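Local coordinates for 2''-aminoglycoside nucleotidyltransferase (Klebsiella pneumoniae, PDB 4WQK), which confers resistance to aminoglycosides such as kanamycin, gentamicin and tobramycin by transferring a nucleotide to their 2''-hydroxyl group in a magnesium-dependent reaction, at residues A[45-58]-A[85-98]. Numbering follows the deposited sequence. Where two conformers were deposited one is given.
Sequences DIDLTFPGERRGEL and LLDCEPAWWADEAY. With MG (magnesium ion), chain B; GOL (glycerol), chain L; IPA (isopropyl alcohol), chain H.
The two parallel strands that carry the metal-binding carboxylates of the nucleotidyltransferase fold pair here, with D45 and D47 on strand 46-51 and D87, probably the proton acceptor, on strand 85-93. Seven backbone hydrogen bonds join them from I46 N to L85 O through G52 N to A91 O, setting D47 beside D87. One magnesium ion is bound by D45 OD1 and D47 OD2, each at 2.0 Å, and by four waters. A second magnesium is bound by D47 OD1 and D87 OD2, with D45 also part of that site. D47 OD1 and D87 OD2 stand 3.0 Å apart because both bind this ion. D87 CG stands anti to its own N (chi1 -180°), which lays its carboxylate alongside that of D47, their planes 54° apart. Further along this metal-binding face, one water donates to both T49 OG1 and E89 OE2; T49 OG1 also bonds N124.

The other face is apolar. I46 packs alongside L86, CB to CD2, and reaches L9 and I10 of helix 5-19, while L86 reaches I13. From helix 55-64, L58 CD2 comes to 4.1 Å from C88 SG. The F50 ring turns back over the neighbouring strand: P90 CA sits above its centre, 3.8 Å from the centroid, and C88 C is at its edge.

Where the chain turns out of strand 46-51, G52 CA lies over the six-membered ring of W92, 3.6 Å from the centroid, a CH-pi contact. Y98, on the C-terminal domain side, is sandwiched between P51 CG and W93 CE3. Its hydroxyl donates to the syn lone pair of E53 OE2 at 2.6 Å, with the carboxylate only 12° from the ring plane, and a water links Y98 OH to R54 NH1.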
loop_
_atom_site.group_PDB
_atom_site.type_symbol
_atom_site.label_atom_id
_atom_site.label_comp_id
_atom_site.label_asym_id
_atom_site.label_seq_id
_atom_site.Cartn_x
_atom_site.Cartn_y
_atom_site.Cartn_z
ATOM N N ASP A 45 3.557 -4.817 -9.308
ATOM C CA ASP A 45 4.605 -4.474 -8.356
ATOM C C ASP A 45 4.128 -4.676 -6.925
ATOM O O ASP A 45 3.004 -5.125 -6.710
ATOM C CB ASP A 45 5.082 -3.035 -8.574
ATOM C CG ASP A 45 4.004 -2.004 -8.326
ATOM O OD1 ASP A 45 2.996 -2.289 -7.657
ATOM O OD2 ASP A 45 4.163 -0.881 -8.834
ATOM N N ILE A 46 4.999 -4.385 -5.958
ATOM C CA ILE A 46 4.663 -4.479 -4.556
ATOM C C ILE A 46 4.660 -3.053 -3.996
ATOM O O ILE A 46 5.670 -2.379 -4.076
ATOM C CB ILE A 46 5.678 -5.311 -3.769
ATOM C CG1 ILE A 46 5.718 -6.746 -4.312
ATOM C CG2 ILE A 46 5.333 -5.377 -2.298
ATOM C CD1 ILE A 46 7.038 -7.407 -4.043
ATOM N N ASP A 47 3.540 -2.622 -3.434
ATOM C CA ASP A 47 3.460 -1.286 -2.824
ATOM C C ASP A 47 3.722 -1.375 -1.335
ATOM O O ASP A 47 3.147 -2.224 -0.636
ATOM C CB ASP A 47 2.104 -0.655 -3.086
ATOM C CG ASP A 47 1.851 -0.478 -4.590
ATOM O OD1 ASP A 47 2.251 0.536 -5.174
ATOM O OD2 ASP A 47 1.288 -1.376 -5.228
ATOM N N LEU A 48 4.583 -0.481 -0.845
ATOM C CA LEU A 48 4.905 -0.457 0.581
ATOM C C LEU A 48 4.745 0.933 1.117
ATOM O O LEU A 48 5.094 1.914 0.454
ATOM C CB LEU A 48 6.366 -0.870 0.848
ATOM C CG LEU A 48 6.766 -2.269 0.386
ATOM C CD1 LEU A 48 8.279 -2.473 0.481
ATOM C CD2 LEU A 48 6.040 -3.333 1.247
ATOM N N THR A 49 4.256 1.002 2.353
ATOM C CA THR A 49 4.200 2.254 3.089
ATOM C C THR A 49 5.203 2.129 4.251
ATOM O O THR A 49 5.189 1.147 4.986
ATOM C CB THR A 49 2.790 2.519 3.606
ATOM O OG1 THR A 49 1.881 2.617 2.496
ATOM C CG2 THR A 49 2.762 3.839 4.366
ATOM N N PHE A 50 6.063 3.134 4.410
ATOM C CA PHE A 50 7.174 3.025 5.379
ATOM C C PHE A 50 7.244 4.288 6.259
ATOM O O PHE A 50 6.858 5.367 5.815
ATOM C CB PHE A 50 8.525 2.843 4.656
ATOM C CG PHE A 50 8.914 4.014 3.782
ATOM C CD1 PHE A 50 8.484 4.123 2.427
ATOM C CD2 PHE A 50 9.699 5.056 4.289
ATOM C CE1 PHE A 50 8.813 5.203 1.622
ATOM C CE2 PHE A 50 10.028 6.131 3.479
ATOM C CZ PHE A 50 9.603 6.216 2.147
ATOM N N PRO A 51 7.797 4.153 7.477
ATOM C CA PRO A 51 8.000 5.353 8.306
ATOM C C PRO A 51 8.953 6.339 7.639
ATOM O O PRO A 51 10.125 6.026 7.384
ATOM C CB PRO A 51 8.601 4.777 9.599
ATOM C CG PRO A 51 8.077 3.386 9.642
ATOM C CD PRO A 51 8.111 2.904 8.201
ATOM N N GLY A 52 8.462 7.535 7.373
ATOM C CA GLY A 52 9.219 8.479 6.558
ATOM C C GLY A 52 10.575 8.815 7.125
ATOM O O GLY A 52 11.554 9.060 6.389
ATOM N N GLU A 53 10.632 8.859 8.457
ATOM C CA GLU A 53 11.849 9.304 9.142
ATOM C C GLU A 53 12.857 8.137 9.260
ATOM O O GLU A 53 14.007 8.344 9.702
ATOM C CB GLU A 53 11.513 9.908 10.518
ATOM C CG GLU A 53 11.285 8.900 11.660
ATOM C CD GLU A 53 10.006 8.053 11.602
ATOM O OE1 GLU A 53 9.154 8.220 10.712
ATOM O OE2 GLU A 53 9.855 7.197 12.515
ATOM N N ARG A 54 12.444 6.936 8.835
ATOM C CA ARG A 54 13.320 5.772 8.810
ATOM C C ARG A 54 13.577 5.257 7.391
ATOM O O ARG A 54 13.921 4.073 7.194
ATOM C CB ARG A 54 12.716 4.659 9.689
ATOM C CG ARG A 54 12.550 5.155 11.109
ATOM C CD ARG A 54 11.966 4.058 12.047
ATOM N NE ARG A 54 12.872 2.919 12.187
ATOM C CZ ARG A 54 12.574 1.803 12.872
ATOM N NH1 ARG A 54 11.378 1.642 13.459
ATOM N NH2 ARG A 54 13.482 0.833 12.990
ATOM N N ARG A 55 13.458 6.160 6.409
ATOM C CA ARG A 55 13.670 5.768 5.011
ATOM C C ARG A 55 15.016 5.054 4.790
ATOM O O ARG A 55 15.074 4.039 4.058
ATOM C CB ARG A 55 13.561 6.978 4.095
ATOM C CG ARG A 55 13.903 6.606 2.653
ATOM C CD ARG A 55 13.412 7.622 1.646
ATOM N NE ARG A 55 14.138 7.414 0.397
ATOM C CZ ARG A 55 13.862 8.026 -0.750
ATOM N NH1 ARG A 55 12.837 8.874 -0.842
ATOM N NH2 ARG A 55 14.617 7.780 -1.813
ATOM N N GLY A 56 16.080 5.535 5.433
ATOM C CA GLY A 56 17.390 4.943 5.244
ATOM C C GLY A 56 17.422 3.453 5.586
ATOM O O GLY A 56 18.188 2.678 4.986
ATOM N N GLU A 57 16.586 3.043 6.548
ATOM C CA GLU A 57 16.569 1.643 6.960
ATOM C C GLU A 57 15.894 0.810 5.890
ATOM O O GLU A 57 16.327 -0.321 5.632
ATOM C CB GLU A 57 15.864 1.466 8.306
ATOM C CG GLU A 57 16.606 2.208 9.447
ATOM C CD GLU A 57 15.910 2.038 10.774
ATOM O OE1 GLU A 57 15.705 0.857 11.150
ATOM O OE2 GLU A 57 15.590 3.070 11.420
ATOM N N LEU A 58 14.828 1.336 5.273
ATOM C CA LEU A 58 14.223 0.604 4.158
ATOM C C LEU A 58 15.199 0.525 2.986
ATOM O O LEU A 58 15.335 -0.547 2.373
ATOM C CB LEU A 58 12.899 1.242 3.741
ATOM C CG LEU A 58 12.235 0.569 2.543
ATOM C CD1 LEU A 58 11.948 -0.891 2.810
ATOM C CD2 LEU A 58 10.921 1.323 2.185
ATOM N N LEU A 85 9.559 -4.797 -8.850
ATOM C CA LEU A 85 9.471 -3.382 -8.515
ATOM C C LEU A 85 8.773 -3.180 -7.182
ATOM O O LEU A 85 7.765 -3.820 -6.889
ATOM C CB LEU A 85 8.721 -2.616 -9.614
ATOM C CG LEU A 85 9.496 -1.796 -10.653
ATOM C CD1 LEU A 85 10.987 -2.123 -10.697
ATOM C CD2 LEU A 85 8.863 -1.981 -12.020
ATOM N N LEU A 86 9.345 -2.295 -6.377
ATOM C CA LEU A 86 8.756 -1.834 -5.131
ATOM C C LEU A 86 8.336 -0.374 -5.259
ATOM O O LEU A 86 9.171 0.494 -5.566
ATOM C CB LEU A 86 9.751 -1.927 -3.981
ATOM C CG LEU A 86 10.452 -3.237 -3.695
ATOM C CD1 LEU A 86 11.230 -3.062 -2.401
ATOM C CD2 LEU A 86 9.400 -4.319 -3.591
ATOM N N ASP A 87 7.081 -0.095 -4.955
ATOM C CA ASP A 87 6.539 1.281 -5.065
ATOM C C ASP A 87 6.323 1.770 -3.641
ATOM O O ASP A 87 5.391 1.325 -2.977
ATOM C CB ASP A 87 5.241 1.241 -5.872
ATOM C CG ASP A 87 4.590 2.605 -6.055
ATOM O OD1 ASP A 87 5.045 3.595 -5.472
ATOM O OD2 ASP A 87 3.578 2.656 -6.802
ATOM N N CYS A 88 7.210 2.644 -3.169
ATOM C CA CYS A 88 7.323 2.916 -1.757
ATOM C C CYS A 88 6.877 4.339 -1.400
ATOM O O CYS A 88 7.339 5.285 -2.034
ATOM C CB CYS A 88 8.778 2.734 -1.327
ATOM S SG CYS A 88 9.383 1.064 -1.554
ATOM N N GLU A 89 5.979 4.487 -0.424
ATOM C CA GLU A 89 5.583 5.825 -0.005
ATOM C C GLU A 89 5.677 6.002 1.513
ATOM O O GLU A 89 5.413 5.063 2.282
ATOM C CB GLU A 89 4.167 6.150 -0.490
ATOM C CG GLU A 89 3.061 5.302 0.060
ATOM C CD GLU A 89 1.674 5.858 -0.327
ATOM O OE1 GLU A 89 1.525 7.085 -0.403
ATOM O OE2 GLU A 89 0.747 5.078 -0.568
ATOM N N PRO A 90 6.057 7.206 1.942
ATOM C CA PRO A 90 6.225 7.445 3.384
ATOM C C PRO A 90 4.898 7.681 4.096
ATOM O O PRO A 90 3.912 8.190 3.516
ATOM C CB PRO A 90 7.068 8.720 3.440
ATOM C CG PRO A 90 6.682 9.460 2.167
ATOM C CD PRO A 90 6.529 8.340 1.128
ATOM N N ALA A 91 4.900 7.313 5.377
ATOM C CA ALA A 91 3.869 7.744 6.318
ATOM C C ALA A 91 4.606 8.407 7.475
ATOM O O ALA A 91 5.755 8.078 7.760
ATOM C CB ALA A 91 3.034 6.588 6.792
ATOM N N TRP A 92 3.922 9.346 8.124
ATOM C CA TRP A 92 4.572 10.210 9.133
ATOM C C TRP A 92 3.867 10.092 10.473
ATOM O O TRP A 92 2.638 9.972 10.536
ATOM C CB TRP A 92 4.592 11.665 8.646
ATOM C CG TRP A 92 5.310 11.777 7.312
ATOM C CD1 TRP A 92 4.732 11.807 6.071
ATOM C CD2 TRP A 92 6.723 11.844 7.117
ATOM N NE1 TRP A 92 5.720 11.854 5.110
ATOM C CE2 TRP A 92 6.944 11.893 5.723
ATOM C CE3 TRP A 92 7.824 11.838 7.982
ATOM C CZ2 TRP A 92 8.240 11.959 5.174
ATOM C CZ3 TRP A 92 9.096 11.906 7.452
ATOM C CH2 TRP A 92 9.293 11.976 6.052
ATOM N N TRP A 93 4.643 10.083 11.550
ATOM C CA TRP A 93 4.066 9.895 12.878
ATOM C C TRP A 93 3.126 11.027 13.235
ATOM O O TRP A 93 3.489 12.202 13.099
ATOM C CB TRP A 93 5.173 9.803 13.937
ATOM C CG TRP A 93 4.621 9.400 15.285
ATOM C CD1 TRP A 93 4.456 10.199 16.366
ATOM C CD2 TRP A 93 4.127 8.114 15.643
ATOM N NE1 TRP A 93 3.918 9.483 17.426
ATOM C CE2 TRP A 93 3.657 8.210 16.980
ATOM C CE3 TRP A 93 4.020 6.888 14.964
ATOM C CZ2 TRP A 93 3.112 7.117 17.657
ATOM C CZ3 TRP A 93 3.478 5.790 15.643
ATOM C CH2 TRP A 93 3.023 5.928 16.986
ATOM N N ALA A 94 1.907 10.671 13.637
ATOM C CA ALA A 94 0.863 11.599 14.063
ATOM C C ALA A 94 0.397 11.253 15.492
ATOM O O ALA A 94 -0.724 10.805 15.683
ATOM C CB ALA A 94 -0.314 11.534 13.109
ATOM N N ASP A 95 1.289 11.414 16.462
ATOM C CA ASP A 95 1.053 11.217 17.914
ATOM C C ASP A 95 0.785 9.793 18.349
ATOM O O ASP A 95 1.408 9.373 19.304
ATOM C CB ASP A 95 -0.114 12.076 18.413
ATOM C CG ASP A 95 0.107 13.583 18.225
ATOM O OD1 ASP A 95 1.268 14.074 18.169
ATOM O OD2 ASP A 95 -0.907 14.308 18.222
ATOM N N GLU A 96 -0.130 9.080 17.668
ATOM C CA GLU A 96 -0.505 7.724 18.091
ATOM C C GLU A 96 -0.335 6.672 17.021
ATOM O O GLU A 96 -0.450 5.484 17.281
ATOM C CB GLU A 96 -1.955 7.733 18.594
ATOM C CG GLU A 96 -2.974 8.016 17.446
ATOM C CD GLU A 96 -4.446 7.957 17.888
ATOM O OE1 GLU A 96 -4.922 8.915 18.527
ATOM O OE2 GLU A 96 -5.139 6.960 17.582
ATOM N N ALA A 97 -0.008 7.082 15.807
ATOM C CA ALA A 97 0.156 6.156 14.694
ATOM C C ALA A 97 0.844 6.861 13.560
ATOM O O ALA A 97 0.841 8.103 13.506
ATOM C CB ALA A 97 -1.239 5.623 14.191
ATOM N N TYR A 98 1.381 6.087 12.624
ATOM C CA TYR A 98 1.857 6.622 11.340
ATOM C C TYR A 98 0.660 6.896 10.443
ATOM O O TYR A 98 -0.312 6.137 10.456
ATOM C CB TYR A 98 2.810 5.625 10.662
ATOM C CG TYR A 98 4.170 5.588 11.325
ATOM C CD1 TYR A 98 5.128 6.558 11.021
ATOM C CD2 TYR A 98 4.477 4.598 12.268
ATOM C CE1 TYR A 98 6.367 6.576 11.649
ATOM C CE2 TYR A 98 5.725 4.590 12.896
ATOM C CZ TYR A 98 6.665 5.569 12.589
ATOM O OH TYR A 98 7.899 5.552 13.192
HETATM MG MG MG B . 1.223 -1.499 -7.254
HETATM C C1 GOL L . 0.227 5.582 -5.981
HETATM O O1 GOL L . 0.692 6.910 -5.956
HETATM C C2 GOL L . 0.799 4.906 -4.742
HETATM O O2 GOL L . 0.033 5.186 -3.576
HETATM C C3 GOL L . 0.893 3.414 -4.993
HETATM O O3 GOL L . 2.047 2.957 -4.324
HETATM C C1 IPA H . -5.648 3.704 16.875
HETATM C C2 IPA H . -4.792 3.190 18.024
HETATM C C3 IPA H . -4.100 1.904 17.593
HETATM O O2 IPA H . -3.822 4.154 18.352
HETATM O O HOH W 1 0.685 -3.671 -6.668
HETATM O O HOH W 2 1.712 2.215 -0.397
HETATM O O HOH W 3 7.523 10.240 11.226
HETATM O O HOH W 4 8.920 3.017 13.405
HETATM O O HOH W 5 -1.136 -1.345 -6.712
HETATM O O HOH W 6 0.326 0.083 -7.282
HETATM O O HOH W 7 0.728 -1.667 -9.177
#